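Endoglucanase (Ruminococcus champanellensis, PDB 6WQV) probably hydrolyses internal beta-1,4 linkages in cellulose and related plant polysaccharides, as a broad-specificity GH5 endoglucanase that can hold a cellotriose in its cleft. Local coordinates at residues P77-D82 / I118-D123; D123-T128 / A137-I142; N295-R300 / W343-L348. All coordinates share one frame; numbering follows the deposited sequence. Where two conformers were deposited one is given.

Contact 1: P77-D82 / I118-D123; sequences PVSWID and IHHEND. With GLC (alpha-D-glucopyranose), chain E; BGC (beta-D-glucopyranose), chain B.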
loop_
_atom_site.group_PDB
_atom_site.type_symbol
_atom_site.label_atom_id
_atom_site.label_comp_id
_atom_site.label_asym_id
_atom_site.label_seq_id
_atom_site.Cartn_x
_atom_site.Cartn_y
_atom_site.Cartn_z
ATOM N N PRO A 77 -0.509 -5.968 -1.732
ATOM C CA PRO A 77 -0.303 -6.086 -0.280
ATOM C C PRO A 77 -0.144 -7.547 0.100
ATOM O O PRO A 77 -0.922 -8.404 -0.332
ATOM C CB PRO A 77 -1.579 -5.487 0.314
ATOM C CG PRO A 77 -2.630 -5.713 -0.733
ATOM C CD PRO A 77 -1.904 -5.615 -2.062
ATOM N N VAL A 78 0.869 -7.842 0.904
ATOM C CA VAL A 78 1.154 -9.207 1.312
ATOM C C VAL A 78 1.334 -9.254 2.814
ATOM O O VAL A 78 2.181 -8.538 3.367
ATOM C CB VAL A 78 2.404 -9.775 0.623
ATOM C CG1 VAL A 78 2.665 -11.201 1.109
ATOM C CG2 VAL A 78 2.275 -9.717 -0.886
ATOM N N SER A 79 0.572 -10.109 3.476
ATOM C CA SER A 79 0.788 -10.408 4.884
ATOM C C SER A 79 1.623 -11.674 4.971
ATOM O O SER A 79 1.235 -12.721 4.444
ATOM C CB SER A 79 -0.533 -10.548 5.629
ATOM O OG SER A 79 -1.201 -9.298 5.648
ATOM N N TRP A 80 2.791 -11.557 5.596
ATOM C CA TRP A 80 3.742 -12.656 5.692
ATOM C C TRP A 80 3.659 -13.408 7.010
ATOM O O TRP A 80 4.183 -14.522 7.102
ATOM C CB TRP A 80 5.160 -12.102 5.499
ATOM C CG TRP A 80 5.334 -11.343 4.203
ATOM C CD1 TRP A 80 5.028 -10.031 3.969
ATOM C CD2 TRP A 80 5.850 -11.861 2.963
ATOM N NE1 TRP A 80 5.331 -9.698 2.667
ATOM C CE2 TRP A 80 5.829 -10.801 2.031
ATOM C CE3 TRP A 80 6.324 -13.113 2.553
ATOM C CZ2 TRP A 80 6.260 -10.960 0.711
ATOM C CZ3 TRP A 80 6.759 -13.264 1.241
ATOM C CH2 TRP A 80 6.731 -12.192 0.341
ATOM N N ILE A 81 2.970 -12.849 8.007
ATOM C CA ILE A 81 3.014 -13.385 9.367
ATOM C C ILE A 81 2.629 -14.863 9.417
ATOM O O ILE A 81 3.282 -15.664 10.093
ATOM C CB ILE A 81 2.157 -12.522 10.310
ATOM C CG1 ILE A 81 2.240 -13.035 11.744
ATOM C CG2 ILE A 81 0.701 -12.485 9.850
ATOM C CD1 ILE A 81 1.499 -12.166 12.745
ATOM N N ASP A 82 1.552 -15.251 8.729
ATOM C CA ASP A 82 1.107 -16.639 8.823
ATOM C C ASP A 82 1.955 -17.591 7.988
ATOM O O ASP A 82 1.657 -18.795 7.950
ATOM C CB ASP A 82 -0.361 -16.782 8.420
ATOM C CG ASP A 82 -1.276 -15.918 9.247
ATOM O OD1 ASP A 82 -1.096 -15.845 10.484
ATOM O OD2 ASP A 82 -2.184 -15.306 8.645
ATOM N N ILE A 118 5.030 -5.480 3.067
ATOM C CA ILE A 118 4.520 -6.283 4.173
ATOM C C ILE A 118 3.303 -5.540 4.722
ATOM O O ILE A 118 3.301 -4.303 4.782
ATOM C CB ILE A 118 5.569 -6.588 5.262
ATOM C CG1 ILE A 118 5.898 -5.379 6.140
ATOM C CG2 ILE A 118 6.864 -7.118 4.645
ATOM C CD1 ILE A 118 6.959 -5.679 7.208
ATOM N N HIS A 119 2.246 -6.284 5.076
ATOM C CA HIS A 119 0.946 -5.659 5.274
ATOM C C HIS A 119 0.471 -5.848 6.706
ATOM O O HIS A 119 0.844 -5.058 7.586
ATOM C CB HIS A 119 -0.043 -6.101 4.184
ATOM C CG HIS A 119 -1.172 -5.142 3.971
ATOM N ND1 HIS A 119 -1.048 -4.012 3.185
ATOM C CD2 HIS A 119 -2.441 -5.136 4.441
ATOM C CE1 HIS A 119 -2.196 -3.361 3.178
ATOM N NE2 HIS A 119 -3.057 -4.023 3.931
ATOM N N HIS A 120 -0.389 -6.824 6.988
ATOM C CA HIS A 120 -0.964 -6.959 8.328
ATOM C C HIS A 120 -0.017 -7.739 9.244
ATOM O O HIS A 120 -0.263 -8.886 9.627
ATOM C CB HIS A 120 -2.326 -7.635 8.271
ATOM C CG HIS A 120 -3.388 -6.843 7.575
ATOM N ND1 HIS A 120 -3.617 -5.509 7.830
ATOM C CD2 HIS A 120 -4.319 -7.217 6.660
ATOM C CE1 HIS A 120 -4.628 -5.086 7.094
ATOM N NE2 HIS A 120 -5.074 -6.105 6.375
ATOM N N GLU A 121 1.069 -7.066 9.631
ATOM C CA GLU A 121 2.108 -7.633 10.480
ATOM C C GLU A 121 2.016 -7.137 11.917
ATOM O O GLU A 121 2.913 -7.409 12.717
ATOM C CB GLU A 121 3.486 -7.266 9.925
ATOM C CG GLU A 121 3.719 -7.710 8.486
ATOM C CD GLU A 121 3.654 -9.222 8.293
ATOM O OE1 GLU A 121 4.302 -9.999 9.016
ATOM O OE2 GLU A 121 2.941 -9.650 7.364
ATOM N N ASN A 122 0.953 -6.418 12.268
ATOM C CA ASN A 122 0.924 -5.691 13.531
ATOM C C ASN A 122 0.945 -6.588 14.765
ATOM O O ASN A 122 1.183 -6.073 15.864
ATOM C CB ASN A 122 -0.304 -4.779 13.542
ATOM C CG ASN A 122 -0.504 -4.055 12.218
ATOM O OD1 ASN A 122 -1.403 -4.388 11.444
ATOM N ND2 ASN A 122 0.335 -3.064 11.951
ATOM N N ASP A 123 0.726 -7.901 14.631
ATOM C CA ASP A 123 0.812 -8.755 15.813
ATOM C C ASP A 123 2.229 -8.751 16.368
ATOM O O ASP A 123 2.418 -8.884 17.580
ATOM C CB ASP A 123 0.372 -10.189 15.531
ATOM C CG ASP A 123 -1.136 -10.359 15.566
ATOM O OD1 ASP A 123 -1.848 -9.362 15.812
ATOM O OD2 ASP A 123 -1.612 -11.495 15.340
HETATM C C1 GLC E . -5.867 0.452 5.512
HETATM C C2 GLC E . -5.416 -0.974 5.257
HETATM C C3 GLC E . -6.270 -1.880 4.481
HETATM C C4 GLC E . -7.713 -1.751 4.910
HETATM C C5 GLC E . -8.120 -0.322 4.636
HETATM C C6 GLC E . -9.604 -0.043 4.795
HETATM O O1 GLC E . -5.465 1.401 4.613
HETATM O O2 GLC E . -4.059 -0.897 4.721
HETATM O O3 GLC E . -5.789 -3.252 4.738
HETATM O O4 GLC E . -8.505 -2.695 4.183
HETATM O O5 GLC E . -7.389 0.567 5.571
HETATM O O6 GLC E . -10.013 -0.233 6.080
HETATM C C2 BGC B . -10.462 -4.021 4.208
HETATM C C3 BGC B . -11.372 -4.808 5.096
HETATM C C4 BGC B . -10.620 -5.761 5.990
HETATM C C5 BGC B . -9.557 -5.041 6.790
HETATM C C6 BGC B . -8.648 -5.920 7.590
HETATM C C1 BGC B . -9.394 -3.291 5.011
HETATM O O2 BGC B . -11.218 -3.060 3.431
HETATM O O3 BGC B . -12.316 -5.557 4.251
HETATM O O4 BGC B . -11.540 -6.343 6.987
HETATM O O5 BGC B . -8.673 -4.282 5.861
HETATM O O6 BGC B . -7.830 -5.115 8.446
#
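Glu121 bends its carboxylate against the backbone N-H groups of Trp80 and Ile81 and grips them with one oxygen. Its chain folds back at chi2 (-62°), which lays the carboxylate beside the backbone of 79-81. Trp80 N then meets Glu121 OE2 at 2.6 Å, on the syn side and somewhat out of the carboxylate plane, while Ile81 N adds a weak, bent bond to the same oxygen. The other oxygen, OE1, takes the indole N-H of Trp124, so both ends of this buried group are used. The Trp80 ring turns its own N-H to Asn117 O and crosses Ile118 at about a right angle, with Trp80 CD1 3.5 Å from Ile118 CG2. Ile81 meanwhile sends its CD1 to Asp123 CB, 3.6 Å off.

Both segments are loops that leave neighbouring parallel strands, 73-76 and 113-117, at the C-terminal rim of the (beta/alpha)8 barrel, where GH5 enzymes bind their glycans. Here the first residues of each loop pair loosely: His119 N gives Val78 O only a weak bond. Ser79 OG does better, accepting His120 N at 2.9 Å while also bonding Asp34 O, and so ties the second loop to a third.

Nearer the sugar, Pro77 lies over one face of the His119 imidazole, its CB 3.6 Å from the ring centroid in a CH-pi contact. Asn117 ND2 holds ND1 of that ring, and the far nitrogen, NE2, meets O3 of the glucose (GLC) at 3.0 Å, almost straight at 171°. His119 also puts its CD2 over the centre of the His120 ring, whose CE1 comes within 3.2 Å of the same GLC O3 and 3.5 Å of O6 on the next glucose (BGC).

Contact 2: D123-T128 / A137-I142; sequences DWLIPT and ARLDAI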
loop_
_atom_site.group_PDB
_atom_site.type_symbol
_atom_site.label_atom_id
_atom_site.label_comp_id
_atom_site.label_asym_id
_atom_site.label_seq_id
_atom_site.Cartn_x
_atom_site.Cartn_y
_atom_site.Cartn_z
ATOM N N ASP A 123 0.726 -7.901 14.631
ATOM C CA ASP A 123 0.812 -8.755 15.813
ATOM C C ASP A 123 2.229 -8.751 16.368
ATOM O O ASP A 123 2.418 -8.884 17.580
ATOM C CB ASP A 123 0.372 -10.189 15.531
ATOM C CG ASP A 123 -1.136 -10.359 15.566
ATOM O OD1 ASP A 123 -1.848 -9.362 15.812
ATOM O OD2 ASP A 123 -1.612 -11.495 15.340
ATOM N N TRP A 124 3.236 -8.602 15.496
ATOM C CA TRP A 124 4.623 -8.483 15.939
ATOM C C TRP A 124 5.258 -7.126 15.661
ATOM O O TRP A 124 6.189 -6.748 16.373
ATOM C CB TRP A 124 5.510 -9.565 15.298
ATOM C CG TRP A 124 5.608 -9.479 13.799
ATOM C CD1 TRP A 124 4.795 -10.099 12.901
ATOM C CD2 TRP A 124 6.574 -8.745 13.020
ATOM N NE1 TRP A 124 5.179 -9.794 11.624
ATOM C CE2 TRP A 124 6.269 -8.964 11.665
ATOM C CE3 TRP A 124 7.659 -7.916 13.341
ATOM C CZ2 TRP A 124 7.005 -8.396 10.626
ATOM C CZ3 TRP A 124 8.392 -7.353 12.306
ATOM C CH2 TRP A 124 8.063 -7.598 10.967
ATOM N N LEU A 125 4.758 -6.372 14.677
ATOM C CA LEU A 125 5.350 -5.093 14.266
ATOM C C LEU A 125 4.867 -3.981 15.200
ATOM O O LEU A 125 4.075 -3.104 14.842
ATOM C CB LEU A 125 4.998 -4.805 12.811
ATOM C CG LEU A 125 5.690 -3.627 12.126
ATOM C CD1 LEU A 125 7.147 -3.968 11.832
ATOM C CD2 LEU A 125 4.977 -3.207 10.838
ATOM N N ILE A 126 5.365 -4.037 16.427
ATOM C CA ILE A 126 4.886 -3.208 17.530
ATOM C C ILE A 126 5.835 -2.025 17.731
ATOM O O ILE A 126 7.017 -2.234 18.039
ATOM C CB ILE A 126 4.782 -4.045 18.813
ATOM C CG1 ILE A 126 3.765 -5.174 18.622
ATOM C CG2 ILE A 126 4.444 -3.172 20.019
ATOM C CD1 ILE A 126 3.922 -6.296 19.636
ATOM N N PRO A 127 5.352 -0.775 17.626
ATOM C CA PRO A 127 6.269 0.384 17.747
ATOM C C PRO A 127 6.423 0.897 19.177
ATOM O O PRO A 127 5.888 1.942 19.577
ATOM C CB PRO A 127 5.611 1.425 16.844
ATOM C CG PRO A 127 4.123 1.136 17.010
ATOM C CD PRO A 127 4.005 -0.368 17.171
ATOM N N THR A 128 7.179 0.146 19.971
ATOM C CA THR A 128 7.522 0.532 21.331
ATOM C C THR A 128 9.009 0.284 21.539
ATOM O O THR A 128 9.618 -0.560 20.869
ATOM C CB THR A 128 6.757 -0.280 22.386
ATOM O OG1 THR A 128 7.133 -1.662 22.290
ATOM C CG2 THR A 128 5.253 -0.137 22.205
ATOM N N ALA A 137 15.161 -6.772 14.246
ATOM C CA ALA A 137 15.776 -8.029 13.821
ATOM C C ALA A 137 14.858 -8.810 12.882
ATOM O O ALA A 137 15.315 -9.361 11.872
ATOM C CB ALA A 137 16.135 -8.879 15.040
ATOM N N ARG A 138 13.561 -8.874 13.199
ATOM C CA ARG A 138 12.628 -9.610 12.351
ATOM C C ARG A 138 12.430 -8.905 11.020
ATOM O O ARG A 138 12.396 -9.553 9.964
ATOM C CB ARG A 138 11.300 -9.784 13.087
ATOM C CG ARG A 138 10.244 -10.524 12.292
ATOM C CD ARG A 138 9.151 -11.085 13.174
ATOM N NE ARG A 138 8.095 -11.705 12.371
ATOM C CZ ARG A 138 7.196 -12.558 12.843
ATOM N NH1 ARG A 138 7.210 -12.906 14.119
ATOM N NH2 ARG A 138 6.273 -13.070 12.032
ATOM N N LEU A 139 12.320 -7.577 11.039
ATOM C CA LEU A 139 12.224 -6.821 9.795
ATOM C C LEU A 139 13.406 -7.109 8.889
ATOM O O LEU A 139 13.250 -7.304 7.679
ATOM C CB LEU A 139 12.194 -5.330 10.113
ATOM C CG LEU A 139 10.841 -4.688 10.376
ATOM C CD1 LEU A 139 11.061 -3.279 10.886
ATOM C CD2 LEU A 139 10.009 -4.694 9.108
ATOM N N ASP A 140 14.612 -7.091 9.450
ATOM C CA ASP A 140 15.787 -7.366 8.641
ATOM C C ASP A 140 15.757 -8.791 8.103
ATOM O O ASP A 140 16.058 -9.024 6.926
ATOM C CB ASP A 140 17.043 -7.100 9.459
ATOM C CG ASP A 140 18.279 -7.562 8.764
ATOM O OD1 ASP A 140 18.644 -6.958 7.730
ATOM O OD2 ASP A 140 18.871 -8.552 9.226
ATOM N N ALA A 141 15.355 -9.753 8.936
ATOM C CA ALA A 141 15.334 -11.141 8.494
ATOM C C ALA A 141 14.363 -11.353 7.339
ATOM O O ALA A 141 14.690 -12.045 6.365
ATOM C CB ALA A 141 14.987 -12.073 9.658
ATOM N N ILE A 142 13.167 -10.767 7.429
ATOM C CA ILE A 142 12.189 -11.008 6.374
ATOM C C ILE A 142 12.498 -10.173 5.133
ATOM O O ILE A 142 12.371 -10.660 4.007
ATOM C CB ILE A 142 10.730 -10.859 6.852
ATOM C CG1 ILE A 142 10.376 -9.431 7.256
ATOM C CG2 ILE A 142 10.437 -11.826 7.998
ATOM C CD1 ILE A 142 8.862 -9.253 7.430
#
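Arg138 lays its guanidinium flat on the indole of Trp124, the two planes only 12° apart and their centres separated by 3.5 Å. This is a stacked cation-pi pair: Arg138 CZ lies over the five-membered ring, and the methylene CD, farther back along the extended chain, covers the six-membered ring at 3.6 Å from its centroid. Trp124 can offer that face because its CG stands between the backbone N and the carbonyl carbon (chi1 63°).

Everything else touches more lightly. Leu139 CD2 comes to the ring's edge, 4.0 Å from Trp124 CH2, and Ile142 CD1 approaches Trp124 CZ2 at 3.8 Å; Leu125 CD1 and Leu139 CD2 are also 4.0 Å apart. The arginine side is the more open one, since Arg138 stays partly exposed while the indole and the two leucines are buried. An alanine in place of Trp124 would probably open a gap beneath the guanidinium, let it swing, and leave Glu121 OE1 without its indole donor.

The contact folds the loop that follows strand 113-117 back onto the very helix it leads into, 129-149, while Leu139 also touches Tyr188 of helix 179-197.

Contact 3: N295-R300 / W343-L348; sequences NNINGR and WQYPEL
Arg300 starts with CG beside its backbone N (chi1 -69°) and then kinks at chi3 (-69°), and that bend turns the guanidinium across to Tyr345. The result is an edge-on approach: guanidinium and phenol planes stand 80° apart, and a single nitrogen, NH2, is pushed over the middle of the ring. Arg300 NH2 lies 3.5 Å from each of the six ring carbons of Tyr345. CZ follows behind, 4.5 Å from the Tyr345 ring centroid, in a cation-pi contact. Gln344 CG covers the tyrosine's opposite face near its rim.

Leu348 comes at the arginine from another side. Its CD2 sits over the guanidinium face, 3.8 Å from Arg300 NH1, and its CD1 lies 3.5 Å from Arg300 O. Ile297 packs beside them, its CD1 4.1 Å from Leu348 CB and about as near to Tyr345 CB.

At the solvent side the link is a water, which donates one hydrogen to Asn298 OD1 at 2.7 Å and another to Glu347 OE1 at 3.0 Å. In this way the first turn of helix 297-313, on the barrel's outside, packs against the start of the C-terminal helix 346-353.

Arg300 NH1 bonds to Ala291 O, which should fix the rotation of the guanidinium; the buried charge is then probably eased by a carbonyl on one nitrogen and by the tyrosine's pi electrons on another.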
loop_
_atom_site.group_PDB
_atom_site.type_symbol
_atom_site.label_atom_id
_atom_site.label_comp_id
_atom_site.label_asym_id
_atom_site.label_seq_id
_atom_site.Cartn_x
_atom_site.Cartn_y
_atom_site.Cartn_z
ATOM N N ASN A 295 -24.506 2.673 -1.967
ATOM C CA ASN A 295 -25.611 2.758 -2.919
ATOM C C ASN A 295 -25.879 4.217 -3.278
ATOM O O ASN A 295 -27.017 4.685 -3.346
ATOM C CB ASN A 295 -26.821 2.006 -2.381
ATOM C CG ASN A 295 -26.477 0.552 -2.069
ATOM O OD1 ASN A 295 -26.710 0.066 -0.962
ATOM N ND2 ASN A 295 -25.877 -0.135 -3.042
ATOM N N ASN A 296 -24.779 4.910 -3.577
ATOM C CA ASN A 296 -24.727 6.355 -3.691
ATOM C C ASN A 296 -23.863 6.735 -4.893
ATOM O O ASN A 296 -22.858 7.424 -4.776
ATOM C CB ASN A 296 -24.133 6.929 -2.398
ATOM C CG ASN A 296 -22.721 6.358 -2.052
ATOM O OD1 ASN A 296 -22.329 5.250 -2.453
ATOM N ND2 ASN A 296 -21.967 7.124 -1.275
ATOM N N ILE A 297 -24.243 6.283 -6.087
ATOM C CA ILE A 297 -23.291 6.364 -7.191
ATOM C C ILE A 297 -23.049 7.816 -7.606
ATOM O O ILE A 297 -21.922 8.180 -7.960
ATOM C CB ILE A 297 -23.688 5.462 -8.372
ATOM C CG1 ILE A 297 -22.525 5.344 -9.369
ATOM C CG2 ILE A 297 -24.898 6.031 -9.080
ATOM C CD1 ILE A 297 -21.249 4.718 -8.796
ATOM N N ASN A 298 -24.072 8.672 -7.556
ATOM C CA ASN A 298 -23.851 10.056 -7.980
ATOM C C ASN A 298 -22.852 10.752 -7.062
ATOM O O ASN A 298 -21.966 11.480 -7.531
ATOM C CB ASN A 298 -25.169 10.828 -8.067
ATOM C CG ASN A 298 -26.042 10.364 -9.222
ATOM O OD1 ASN A 298 -25.559 9.771 -10.190
ATOM N ND2 ASN A 298 -27.336 10.639 -9.127
ATOM N N GLY A 299 -22.959 10.515 -5.755
ATOM C CA GLY A 299 -22.005 11.099 -4.824
ATOM C C GLY A 299 -20.604 10.547 -4.987
ATOM O O GLY A 299 -19.623 11.293 -4.922
ATOM N N ARG A 300 -20.478 9.239 -5.198
ATOM C CA ARG A 300 -19.146 8.683 -5.386
ATOM C C ARG A 300 -18.523 9.146 -6.695
ATOM O O ARG A 300 -17.298 9.325 -6.761
ATOM C CB ARG A 300 -19.165 7.157 -5.301
ATOM C CG ARG A 300 -19.466 6.629 -3.902
ATOM C CD ARG A 300 -18.808 5.279 -3.649
ATOM N NE ARG A 300 -19.421 4.226 -4.455
ATOM C CZ ARG A 300 -18.879 3.028 -4.662
ATOM N NH1 ARG A 300 -17.711 2.711 -4.129
ATOM N NH2 ARG A 300 -19.528 2.153 -5.414
ATOM N N TRP A 343 -16.440 -4.490 -14.431
ATOM C CA TRP A 343 -16.363 -3.277 -13.622
ATOM C C TRP A 343 -17.763 -3.001 -13.086
ATOM O O TRP A 343 -18.687 -2.690 -13.850
ATOM C CB TRP A 343 -15.849 -2.105 -14.453
ATOM C CG TRP A 343 -14.414 -2.255 -14.892
ATOM C CD1 TRP A 343 -13.967 -2.414 -16.171
ATOM C CD2 TRP A 343 -13.245 -2.253 -14.055
ATOM N NE1 TRP A 343 -12.598 -2.508 -16.183
ATOM C CE2 TRP A 343 -12.130 -2.415 -14.898
ATOM C CE3 TRP A 343 -13.036 -2.131 -12.676
ATOM C CZ2 TRP A 343 -10.830 -2.460 -14.409
ATOM C CZ3 TRP A 343 -11.739 -2.174 -12.196
ATOM C CH2 TRP A 343 -10.659 -2.344 -13.057
ATOM N N GLN A 344 -17.933 -3.151 -11.770
ATOM C CA GLN A 344 -19.265 -3.097 -11.184
ATOM C C GLN A 344 -19.804 -1.674 -11.126
ATOM O O GLN A 344 -21.022 -1.474 -11.080
ATOM C CB GLN A 344 -19.222 -3.698 -9.777
ATOM C CG GLN A 344 -20.570 -3.933 -9.139
ATOM C CD GLN A 344 -20.835 -5.409 -8.866
ATOM O OE1 GLN A 344 -20.273 -6.291 -9.525
ATOM N NE2 GLN A 344 -21.675 -5.682 -7.876
ATOM N N TYR A 345 -18.919 -0.675 -11.110
ATOM C CA TYR A 345 -19.305 0.731 -11.019
ATOM C C TYR A 345 -18.659 1.489 -12.174
ATOM O O TYR A 345 -17.714 2.268 -11.985
ATOM C CB TYR A 345 -18.902 1.293 -9.659
ATOM C CG TYR A 345 -19.412 0.446 -8.503
ATOM C CD1 TYR A 345 -20.769 0.369 -8.221
ATOM C CD2 TYR A 345 -18.534 -0.270 -7.701
ATOM C CE1 TYR A 345 -21.241 -0.399 -7.166
ATOM C CE2 TYR A 345 -18.997 -1.040 -6.643
ATOM C CZ TYR A 345 -20.349 -1.105 -6.388
ATOM O OH TYR A 345 -20.808 -1.870 -5.339
ATOM N N PRO A 346 -19.153 1.278 -13.393
ATOM C CA PRO A 346 -18.498 1.897 -14.561
ATOM C C PRO A 346 -18.462 3.418 -14.530
ATOM O O PRO A 346 -17.492 4.003 -15.027
ATOM C CB PRO A 346 -19.307 1.356 -15.750
ATOM C CG PRO A 346 -20.638 0.917 -15.143
ATOM C CD PRO A 346 -20.280 0.408 -13.769
ATOM N N GLU A 347 -19.487 4.081 -13.985
ATOM C CA GLU A 347 -19.484 5.542 -13.946
ATOM C C GLU A 347 -18.397 6.055 -13.009
ATOM O O GLU A 347 -17.805 7.113 -13.258
ATOM C CB GLU A 347 -20.848 6.058 -13.506
ATOM C CG GLU A 347 -21.973 5.827 -14.502
ATOM C CD GLU A 347 -23.236 6.583 -14.133
ATOM O OE1 GLU A 347 -23.155 7.513 -13.298
ATOM O OE2 GLU A 347 -24.311 6.247 -14.672
ATOM N N LEU A 348 -18.138 5.321 -11.931
ATOM C CA LEU A 348 -17.078 5.701 -11.008
ATOM C C LEU A 348 -15.706 5.474 -11.627
ATOM O O LEU A 348 -14.820 6.335 -11.512
ATOM C CB LEU A 348 -17.235 4.910 -9.715
ATOM C CG LEU A 348 -16.135 5.055 -8.664
ATOM C CD1 LEU A 348 -15.965 6.491 -8.233
ATOM C CD2 LEU A 348 -16.463 4.167 -7.466
HETATM O O HOH W 1 -25.832 7.821 -12.062
#

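In the fold
All three contacts belong to one (beta/alpha)8 barrel and come one after another along the chain, contact 2 starting at Asp123, the residue on which contact 1 ends. Contacts 1 and 2 are neighbours, centres about 10 Å apart, and Ile118 of contact 1 packs on Leu139 and Ile142 of contact 2. Together they run from the loops after strands 73-76 and 113-117, at the sugar, out to helix 129-149. Contact 3 lies across the barrel from contact 2, centres about 39 Å apart, its centre about 31 Å from that of contact 1; it touches neither. So one side of the molecule lines the glycan cleft, and the other packs the start of the last helix, 346-353, against helix 297-313.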